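Local coordinates for protein myosin-I heavy chain (Dictyostelium discoideum, PDB 5EJY) that works as an actin-based class VII motor with ATPase activity in early phagocytosis and adhesion, this chain being a MyTH4-FERM unit of its tail, at residues A[174-179]-A[216-221]. Sequence-based numbering, arbitrary orientation.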
loop_
_atom_site.group_PDB
_atom_site.type_symbol
_atom_site.label_atom_id
_atom_site.label_comp_id
_atom_site.label_asym_id
_atom_site.label_seq_id
_atom_site.Cartn_x
_atom_site.Cartn_y
_atom_site.Cartn_z
ATOM N N LEU A 174 -9.140 -13.142 -10.327
ATOM C CA LEU A 174 -10.516 -12.635 -10.299
ATOM C C LEU A 174 -11.165 -12.975 -8.965
ATOM O O LEU A 174 -11.889 -12.160 -8.411
ATOM C CB LEU A 174 -11.379 -13.202 -11.434
ATOM C CG LEU A 174 -11.194 -12.738 -12.879
ATOM C CD1 LEU A 174 -12.244 -13.447 -13.756
ATOM C CD2 LEU A 174 -11.329 -11.232 -13.009
ATOM N N GLN A 175 -10.917 -14.189 -8.462
ATOM C CA GLN A 175 -11.427 -14.579 -7.143
ATOM C C GLN A 175 -10.847 -13.696 -6.021
ATOM O O GLN A 175 -11.560 -13.273 -5.117
ATOM C CB GLN A 175 -11.074 -16.028 -6.841
ATOM C CG GLN A 175 -11.784 -17.074 -7.686
ATOM C CD GLN A 175 -11.196 -18.437 -7.446
ATOM O OE1 GLN A 175 -10.076 -18.724 -7.870
ATOM N NE2 GLN A 175 -11.930 -19.279 -6.725
ATOM N N ARG A 176 -9.543 -13.454 -6.072
ATOM C CA ARG A 176 -8.888 -12.598 -5.076
ATOM C C ARG A 176 -9.492 -11.182 -5.041
ATOM O O ARG A 176 -9.679 -10.582 -3.972
ATOM C CB ARG A 176 -7.383 -12.534 -5.376
ATOM C CG ARG A 176 -6.643 -13.879 -5.205
ATOM C CD ARG A 176 -6.117 -14.064 -3.782
ATOM N NE ARG A 176 -5.204 -12.981 -3.435
ATOM C CZ ARG A 176 -5.158 -12.368 -2.252
ATOM N NH1 ARG A 176 -5.952 -12.746 -1.255
ATOM N NH2 ARG A 176 -4.310 -11.362 -2.070
ATOM N N PHE A 177 -9.772 -10.620 -6.210
ATOM C CA PHE A 177 -10.351 -9.275 -6.248
ATOM C C PHE A 177 -11.827 -9.285 -5.830
ATOM O O PHE A 177 -12.334 -8.301 -5.307
ATOM C CB PHE A 177 -10.163 -8.608 -7.618
ATOM C CG PHE A 177 -8.836 -7.916 -7.778
ATOM C CD1 PHE A 177 -8.517 -6.826 -6.986
ATOM C CD2 PHE A 177 -7.900 -8.363 -8.716
ATOM C CE1 PHE A 177 -7.291 -6.184 -7.107
ATOM C CE2 PHE A 177 -6.681 -7.720 -8.845
ATOM C CZ PHE A 177 -6.378 -6.618 -8.041
ATOM N N THR A 178 -12.510 -10.405 -6.044
ATOM C CA THR A 178 -13.876 -10.515 -5.543
ATOM C C THR A 178 -13.839 -10.478 -4.018
ATOM O O THR A 178 -14.701 -9.890 -3.371
ATOM C CB THR A 178 -14.556 -11.816 -6.021
ATOM O OG1 THR A 178 -14.524 -11.867 -7.455
ATOM C CG2 THR A 178 -16.005 -11.876 -5.544
ATOM N N LEU A 179 -12.816 -11.099 -3.449
ATOM C CA LEU A 179 -12.633 -11.086 -2.005
ATOM C C LEU A 179 -12.190 -9.711 -1.506
ATOM O O LEU A 179 -12.733 -9.189 -0.532
ATOM C CB LEU A 179 -11.611 -12.142 -1.595
ATOM C CG LEU A 179 -11.216 -12.117 -0.120
ATOM C CD1 LEU A 179 -12.382 -12.562 0.744
ATOM C CD2 LEU A 179 -10.005 -12.998 0.118
ATOM N N HIS A 216 6.271 -11.756 -0.823
ATOM C CA HIS A 216 5.756 -12.097 -2.140
ATOM C C HIS A 216 4.253 -11.885 -2.132
ATOM O O HIS A 216 3.531 -12.512 -1.348
ATOM C CB HIS A 216 6.113 -13.541 -2.518
ATOM C CG HIS A 216 7.572 -13.739 -2.785
ATOM N ND1 HIS A 216 8.470 -14.076 -1.796
ATOM C CD2 HIS A 216 8.297 -13.610 -3.922
ATOM C CE1 HIS A 216 9.684 -14.159 -2.314
ATOM N NE2 HIS A 216 9.605 -13.878 -3.603
ATOM N N ILE A 217 3.784 -10.990 -2.996
ATOM C CA ILE A 217 2.368 -10.643 -3.025
ATOM C C ILE A 217 1.762 -10.785 -4.420
ATOM O O ILE A 217 2.471 -11.050 -5.405
ATOM C CB ILE A 217 2.127 -9.175 -2.521
ATOM C CG1 ILE A 217 2.722 -8.146 -3.486
ATOM C CG2 ILE A 217 2.739 -8.970 -1.130
ATOM C CD1 ILE A 217 2.408 -6.678 -3.075
ATOM N N ASP A 218 0.446 -10.609 -4.503
ATOM C CA ASP A 218 -0.204 -10.534 -5.804
ATOM C C ASP A 218 -0.929 -9.213 -5.995
ATOM O O ASP A 218 -0.922 -8.345 -5.094
ATOM C CB ASP A 218 -1.081 -11.775 -6.115
ATOM C CG ASP A 218 -2.361 -11.851 -5.289
ATOM O OD1 ASP A 218 -2.800 -10.847 -4.693
ATOM O OD2 ASP A 218 -2.959 -12.955 -5.249
ATOM N N SER A 219 -1.523 -9.035 -7.174
ATOM C CA SER A 219 -2.148 -7.749 -7.508
ATOM C C SER A 219 -3.227 -7.319 -6.519
ATOM O O SER A 219 -3.468 -6.119 -6.343
ATOM C CB SER A 219 -2.766 -7.823 -8.910
ATOM O OG SER A 219 -1.762 -8.159 -9.854
ATOM N N ALA A 220 -3.886 -8.291 -5.896
ATOM C CA ALA A 220 -5.020 -8.012 -5.001
ATOM C C ALA A 220 -4.629 -7.915 -3.528
ATOM O O ALA A 220 -5.487 -7.689 -2.678
ATOM C CB ALA A 220 -6.092 -9.071 -5.169
ATOM N N THR A 221 -3.345 -8.066 -3.226
ATOM C CA THR A 221 -2.885 -8.097 -1.834
ATOM C C THR A 221 -3.106 -6.761 -1.126
ATOM O O THR A 221 -2.686 -5.712 -1.615
ATOM C CB THR A 221 -1.403 -8.505 -1.737
ATOM O OG1 THR A 221 -1.270 -9.867 -2.162
ATOM C CG2 THR A 221 -0.901 -8.383 -0.280
#
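D218 opens the contact by meeting R176 in a side-on salt bridge: R176 NE donates to D218 OD2 at 2.9 Å, on its syn lone pair, and R176 NH2 reaches D218 OD1 at 3.1 Å, with an N-H...O angle of 163°. The two flat groups are not coplanar, their planes lying 38° apart. The R176 chain bends at its second and third torsions (chi2 -90°), which turns the NE side of the guanidinium to the carboxylate. D218 also begins a type I beta turn, its OD1 accepting a weak bond from A220 N and its backbone N donating to T221 OG1. A lysine in place of R176 would probably lose the two-nitrogen grip on D218 and weaken the tie to E225, with which R176 NH1 forms a second salt bridge. S219 follows, its CB 3.9 Å from F177 CZ, while its OG bonds to E191. Next, A220 CB sits 3.6 Å above the centre of the F177 ring, a CH-pi contact, and also touches R176 CB. T221, ending the turn, brings OG1 to 3.4 Å from R176 NH2. Helix 161-180 of the MyTH4 domain thus meets the turn linking edge strand 212-217 to helix 223-233 in the ubiquitin-like first FERM lobe.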